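Mll7089 protein (Mesorhizobium loti, PDB 2OZ8) is of unknown function but probably binds magnesium and may act as a hydro-lyase, as an enolase-superfamily relative of mandelate racemase. Local coordinates at residues K192-A206 / D219-D231. Residues are numbered along the deposited sequence; the frame is centred on the assembly and turned at random. Where two conformers were deposited one is given.
Sequences KVMIDPNEAWTSKEA and DLLWVEDPILRHD
Neighbouring parallel strands of a beta-alpha-beta unit, 192-196 and 222-224, meet through I195, whose backbone N and O both bond to strand 222-224: I195 N donates to W222 O at 3.2 Å, and I195 O accepts from E224 N at 2.8 Å. The short strand axes are inclined by 22°, and the bonds from I195 to residues on either side of V223 fix the parallel register. On one face of the sheet, M194 CG lies 3.7 Å from the centroid of the five-membered ring of W222, only 9° off the normal, a CH-pi contact. The M194 chain, bent at chi2, then carries SD above the six-membered ring in a more distant Met-aromatic contact. On the other face, I195 CG1 packs on V223 CG2 and L220 CD1, with L210 of the connecting helix 203-215 also touching I195, L220 and V223. This right-handed crossover belongs to the modified TIM barrel of the enolase superfamily, at the C-terminal ends of whose strands acidic metal ligands lie; D196 and E224 sit at such ends, consistent with magnesium binding. D196 OD2 and E224 OE2 stand 4.1 Å apart; D196 OD2 is also salt-bridged to K167, and E224 OE1 to K165. W222 NE1 donates to E224 OE1 at 2.7 Å, helping to orient that carboxylate. Beyond the strands, E199 N binds D225 O and W201 N binds P226 O, joining the two loops. E199 OE2 takes two donors: R229 NH1 forms a salt bridge on its syn lone pair, near the guanidinium plane, at 2.8 Å, and R229 N comes from the anti side, 29° out of the carboxylate plane, at 2.6 Å.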
loop_
_atom_site.group_PDB
_atom_site.type_symbol
_atom_site.label_atom_id
_atom_site.label_comp_id
_atom_site.label_asym_id
_atom_site.label_seq_id
_atom_site.Cartn_x
_atom_site.Cartn_y
_atom_site.Cartn_z
ATOM N N LYS A 192 29.284 -11.373 24.192
ATOM C CA LYS A 192 28.359 -10.867 23.195
ATOM C C LYS A 192 29.184 -10.283 22.052
ATOM O O LYS A 192 30.230 -9.649 22.293
ATOM C CB LYS A 192 27.435 -9.825 23.865
ATOM C CG LYS A 192 26.322 -10.455 24.702
ATOM C CD LYS A 192 26.046 -9.703 25.992
ATOM C CE LYS A 192 24.591 -10.035 26.658
ATOM N NZ LYS A 192 24.059 -9.018 27.803
ATOM N N VAL A 193 28.766 -10.520 20.799
ATOM C CA VAL A 193 29.543 -10.021 19.634
ATOM C C VAL A 193 28.696 -9.223 18.632
ATOM O O VAL A 193 27.595 -9.642 18.270
ATOM C CB VAL A 193 30.304 -11.202 18.900
ATOM C CG1 VAL A 193 31.031 -10.720 17.679
ATOM C CG2 VAL A 193 31.293 -11.903 19.871
ATOM N N MET A 194 29.208 -8.088 18.186
ATOM C CA MET A 194 28.570 -7.313 17.133
ATOM C C MET A 194 29.525 -7.146 15.974
ATOM O O MET A 194 30.762 -7.041 16.172
ATOM C CB MET A 194 28.114 -5.928 17.637
ATOM C CG MET A 194 27.377 -5.893 19.062
ATOM S SD MET A 194 28.215 -6.201 20.691
ATOM C CE MET A 194 27.327 -4.977 21.514
ATOM N N ILE A 195 28.967 -7.120 14.758
ATOM C CA ILE A 195 29.754 -6.768 13.590
ATOM C C ILE A 195 29.243 -5.499 12.937
ATOM O O ILE A 195 28.065 -5.234 12.971
ATOM C CB ILE A 195 29.852 -7.896 12.530
ATOM C CG1 ILE A 195 28.481 -8.330 12.071
ATOM C CG2 ILE A 195 30.691 -9.077 13.052
ATOM C CD1 ILE A 195 28.477 -9.096 10.751
ATOM N N ASP A 196 30.153 -4.738 12.322
ATOM C CA ASP A 196 29.862 -3.474 11.667
ATOM C C ASP A 196 30.550 -3.415 10.307
ATOM O O ASP A 196 31.712 -3.069 10.233
ATOM C CB ASP A 196 30.396 -2.349 12.521
ATOM C CG ASP A 196 29.963 -0.973 12.022
ATOM O OD1 ASP A 196 29.447 -0.824 10.880
ATOM O OD2 ASP A 196 30.175 -0.015 12.778
ATOM N N PRO A 197 29.842 -3.772 9.226
ATOM C CA PRO A 197 30.335 -3.693 7.846
ATOM C C PRO A 197 30.399 -2.272 7.277
ATOM O O PRO A 197 30.972 -2.071 6.210
ATOM C CB PRO A 197 29.248 -4.441 7.048
ATOM C CG PRO A 197 28.466 -5.238 8.098
ATOM C CD PRO A 197 28.475 -4.333 9.283
ATOM N N ASN A 198 29.763 -1.307 7.934
ATOM C CA ASN A 198 29.740 0.062 7.453
ATOM C C ASN A 198 29.386 0.207 5.989
ATOM O O ASN A 198 30.108 0.876 5.216
ATOM C CB ASN A 198 31.050 0.740 7.729
ATOM C CG ASN A 198 30.854 2.067 8.357
ATOM O OD1 ASN A 198 30.560 3.065 7.682
ATOM N ND2 ASN A 198 30.953 2.092 9.710
ATOM N N GLU A 199 28.265 -0.418 5.629
ATOM C CA GLU A 199 27.625 -0.313 4.319
ATOM C C GLU A 199 28.373 -1.046 3.208
ATOM O O GLU A 199 28.088 -0.851 2.026
ATOM C CB GLU A 199 27.351 1.161 3.903
ATOM C CG GLU A 199 26.589 2.065 4.878
ATOM C CD GLU A 199 26.131 3.461 4.248
ATOM O OE1 GLU A 199 26.914 4.237 3.708
ATOM O OE2 GLU A 199 24.957 3.838 4.299
ATOM N N ALA A 200 29.355 -1.867 3.570
ATOM C CA ALA A 200 30.130 -2.600 2.580
ATOM C C ALA A 200 29.292 -3.578 1.779
ATOM O O ALA A 200 29.679 -3.978 0.681
ATOM C CB ALA A 200 31.322 -3.341 3.243
ATOM N N TRP A 201 28.153 -3.987 2.305
ATOM C CA TRP A 201 27.394 -5.082 1.655
ATOM C C TRP A 201 26.154 -4.571 0.921
ATOM O O TRP A 201 25.670 -3.501 1.216
ATOM C CB TRP A 201 27.030 -6.139 2.675
ATOM C CG TRP A 201 28.206 -6.765 3.350
ATOM C CD1 TRP A 201 29.467 -6.870 2.861
ATOM C CD2 TRP A 201 28.204 -7.452 4.611
ATOM N NE1 TRP A 201 30.271 -7.571 3.741
ATOM C CE2 TRP A 201 29.530 -7.924 4.835
ATOM C CE3 TRP A 201 27.218 -7.725 5.560
ATOM C CZ2 TRP A 201 29.901 -8.669 5.973
ATOM C CZ3 TRP A 201 27.589 -8.474 6.716
ATOM C CH2 TRP A 201 28.930 -8.938 6.902
ATOM N N THR A 202 25.715 -5.294 -0.099
ATOM C CA THR A 202 24.368 -5.145 -0.633
ATOM C C THR A 202 23.398 -6.102 0.142
ATOM O O THR A 202 23.823 -7.052 0.850
ATOM C CB THR A 202 24.381 -5.467 -2.160
ATOM O OG1 THR A 202 25.047 -6.708 -2.381
ATOM C CG2 THR A 202 25.105 -4.366 -2.987
ATOM N N SER A 203 22.099 -5.882 0.028
ATOM C CA SER A 203 21.158 -6.610 0.916
ATOM C C SER A 203 21.238 -8.127 0.913
ATOM O O SER A 203 21.342 -8.718 2.012
ATOM C CB SER A 203 19.703 -6.164 0.754
ATOM O OG SER A 203 19.265 -6.428 -0.557
ATOM N N LYS A 204 21.228 -8.776 -0.259
ATOM C CA LYS A 204 21.260 -10.251 -0.235
ATOM C C LYS A 204 22.607 -10.802 0.134
ATOM O O LYS A 204 22.699 -11.834 0.804
ATOM C CB LYS A 204 20.649 -10.898 -1.517
ATOM C CG LYS A 204 20.505 -12.422 -1.509
ATOM C CD LYS A 204 19.748 -12.964 -0.311
ATOM C CE LYS A 204 18.227 -12.615 -0.363
ATOM N NZ LYS A 204 17.440 -13.324 -1.408
ATOM N N GLU A 205 23.667 -10.104 -0.263
ATOM C CA GLU A 205 25.036 -10.362 0.216
ATOM C C GLU A 205 25.158 -10.254 1.738
ATOM O O GLU A 205 25.692 -11.168 2.360
ATOM C CB GLU A 205 26.010 -9.384 -0.416
ATOM C CG GLU A 205 27.452 -9.638 0.014
ATOM C CD GLU A 205 28.385 -8.476 -0.337
ATOM O OE1 GLU A 205 27.948 -7.398 -0.813
ATOM O OE2 GLU A 205 29.591 -8.651 -0.139
ATOM N N ALA A 206 24.630 -9.188 2.353
ATOM C CA ALA A 206 24.575 -9.120 3.860
ATOM C C ALA A 206 23.940 -10.369 4.441
ATOM O O ALA A 206 24.512 -11.026 5.304
ATOM C CB ALA A 206 23.840 -7.916 4.341
ATOM N N ASP A 219 27.648 -16.464 17.114
ATOM C CA ASP A 219 26.381 -15.908 17.502
ATOM C C ASP A 219 26.512 -14.391 17.714
ATOM O O ASP A 219 27.294 -13.954 18.534
ATOM C CB ASP A 219 25.871 -16.605 18.768
ATOM C CG ASP A 219 25.214 -17.977 18.472
ATOM O OD1 ASP A 219 25.546 -18.653 17.453
ATOM O OD2 ASP A 219 24.324 -18.387 19.266
ATOM N N LEU A 220 25.730 -13.602 16.969
ATOM C CA LEU A 220 25.812 -12.163 17.010
ATOM C C LEU A 220 24.672 -11.563 17.722
ATOM O O LEU A 220 23.528 -11.906 17.452
ATOM C CB LEU A 220 25.828 -11.571 15.610
ATOM C CG LEU A 220 26.918 -12.049 14.656
ATOM C CD1 LEU A 220 26.664 -11.469 13.288
ATOM C CD2 LEU A 220 28.316 -11.670 15.131
ATOM N N LEU A 221 24.980 -10.620 18.613
ATOM C CA LEU A 221 23.989 -9.711 19.186
ATOM C C LEU A 221 23.365 -8.761 18.158
ATOM O O LEU A 221 22.131 -8.579 18.116
ATOM C CB LEU A 221 24.627 -8.922 20.311
ATOM C CG LEU A 221 23.680 -8.114 21.171
ATOM C CD1 LEU A 221 22.464 -9.044 21.688
ATOM C CD2 LEU A 221 24.448 -7.419 22.286
ATOM N N TRP A 222 24.184 -8.148 17.316
ATOM C CA TRP A 222 23.644 -7.306 16.228
ATOM C C TRP A 222 24.675 -7.089 15.132
ATOM O O TRP A 222 25.872 -7.262 15.334
ATOM C CB TRP A 222 23.032 -5.965 16.709
ATOM C CG TRP A 222 23.973 -4.824 17.126
ATOM C CD1 TRP A 222 24.905 -4.204 16.352
ATOM C CD2 TRP A 222 24.005 -4.142 18.390
ATOM N NE1 TRP A 222 25.538 -3.197 17.048
ATOM C CE2 TRP A 222 25.009 -3.140 18.306
ATOM C CE3 TRP A 222 23.284 -4.271 19.577
ATOM C CZ2 TRP A 222 25.309 -2.273 19.383
ATOM C CZ3 TRP A 222 23.572 -3.438 20.610
ATOM C CH2 TRP A 222 24.582 -2.453 20.524
ATOM N N VAL A 223 24.162 -6.776 13.965
ATOM C CA VAL A 223 24.963 -6.320 12.855
ATOM C C VAL A 223 24.569 -4.855 12.633
ATOM O O VAL A 223 23.383 -4.499 12.569
ATOM C CB VAL A 223 24.786 -7.203 11.570
ATOM C CG1 VAL A 223 23.325 -7.337 11.162
ATOM C CG2 VAL A 223 25.636 -6.672 10.407
ATOM N N GLU A 224 25.580 -3.995 12.528
ATOM C CA GLU A 224 25.353 -2.577 12.473
ATOM C C GLU A 224 25.612 -2.028 11.085
ATOM O O GLU A 224 26.610 -2.355 10.497
ATOM C CB GLU A 224 26.326 -1.964 13.446
ATOM C CG GLU A 224 25.890 -0.637 14.012
ATOM C CD GLU A 224 26.689 -0.251 15.255
ATOM O OE1 GLU A 224 26.922 -1.103 16.166
ATOM O OE2 GLU A 224 27.075 0.924 15.303
ATOM N N ASP A 225 24.735 -1.178 10.568
ATOM C CA ASP A 225 24.888 -0.610 9.240
ATOM C C ASP A 225 25.424 -1.576 8.153
ATOM O O ASP A 225 26.427 -1.286 7.516
ATOM C CB ASP A 225 25.770 0.628 9.289
ATOM C CG ASP A 225 25.323 1.601 10.327
ATOM O OD1 ASP A 225 24.131 1.979 10.327
ATOM O OD2 ASP A 225 26.169 1.997 11.174
ATOM N N PRO A 226 24.731 -2.707 7.907
ATOM C CA PRO A 226 25.351 -3.655 6.979
ATOM C C PRO A 226 25.357 -3.191 5.513
ATOM O O PRO A 226 26.195 -3.671 4.744
ATOM C CB PRO A 226 24.491 -4.918 7.131
ATOM C CG PRO A 226 23.161 -4.461 7.660
ATOM C CD PRO A 226 23.405 -3.158 8.417
ATOM N N ILE A 227 24.475 -2.249 5.140
ATOM C CA ILE A 227 24.229 -1.875 3.760
ATOM C C ILE A 227 23.922 -0.372 3.697
ATOM O O ILE A 227 23.683 0.278 4.727
ATOM C CB ILE A 227 23.014 -2.705 3.116
ATOM C CG1 ILE A 227 21.658 -2.369 3.797
ATOM C CG2 ILE A 227 23.247 -4.232 3.150
ATOM C CD1 ILE A 227 20.380 -2.801 3.096
ATOM N N LEU A 228 23.993 0.172 2.478
ATOM C CA LEU A 228 23.527 1.511 2.132
ATOM C C LEU A 228 22.373 1.929 2.979
ATOM O O LEU A 228 21.337 1.303 2.948
ATOM C CB LEU A 228 23.106 1.542 0.654
ATOM C CG LEU A 228 23.257 2.900 -0.006
ATOM C CD1 LEU A 228 24.694 3.435 0.217
ATOM C CD2 LEU A 228 22.916 2.877 -1.497
ATOM N N ARG A 229 22.541 2.980 3.756
ATOM C CA ARG A 229 21.529 3.394 4.716
ATOM C C ARG A 229 20.199 3.837 4.084
ATOM O O ARG A 229 19.184 3.901 4.753
ATOM C CB ARG A 229 22.063 4.542 5.520
ATOM C CG ARG A 229 22.049 5.859 4.778
ATOM C CD ARG A 229 23.053 6.776 5.402
ATOM N NE ARG A 229 23.397 7.814 4.463
ATOM C CZ ARG A 229 24.363 7.677 3.557
ATOM N NH1 ARG A 229 25.059 6.545 3.508
ATOM N NH2 ARG A 229 24.621 8.666 2.697
ATOM N N HIS A 230 20.209 4.152 2.801
ATOM C CA HIS A 230 19.015 4.566 2.134
ATOM C C HIS A 230 18.267 3.356 1.569
ATOM O O HIS A 230 17.157 3.506 1.040
ATOM C CB HIS A 230 19.387 5.599 1.054
ATOM C CG HIS A 230 20.006 6.853 1.621
ATOM N ND1 HIS A 230 19.418 7.582 2.650
ATOM C CD2 HIS A 230 21.164 7.499 1.315
ATOM C CE1 HIS A 230 20.188 8.621 2.944
ATOM N NE2 HIS A 230 21.255 8.592 2.153
ATOM N N ASP A 231 18.861 2.154 1.701
ATOM C CA ASP A 231 18.225 0.971 1.154
ATOM C C ASP A 231 17.212 0.376 2.148
ATOM O O ASP A 231 17.466 -0.656 2.811
ATOM C CB ASP A 231 19.231 -0.072 0.703
ATOM C CG ASP A 231 18.561 -1.201 -0.049
ATOM O OD1 ASP A 231 17.367 -1.070 -0.391
ATOM O OD2 ASP A 231 19.206 -2.219 -0.318
HETATM O O HOH W 1 26.770 -12.394 20.582
HETATM O O HOH W 2 24.313 -1.474 0.123
HETATM O O HOH W 3 18.511 -4.341 -1.661
#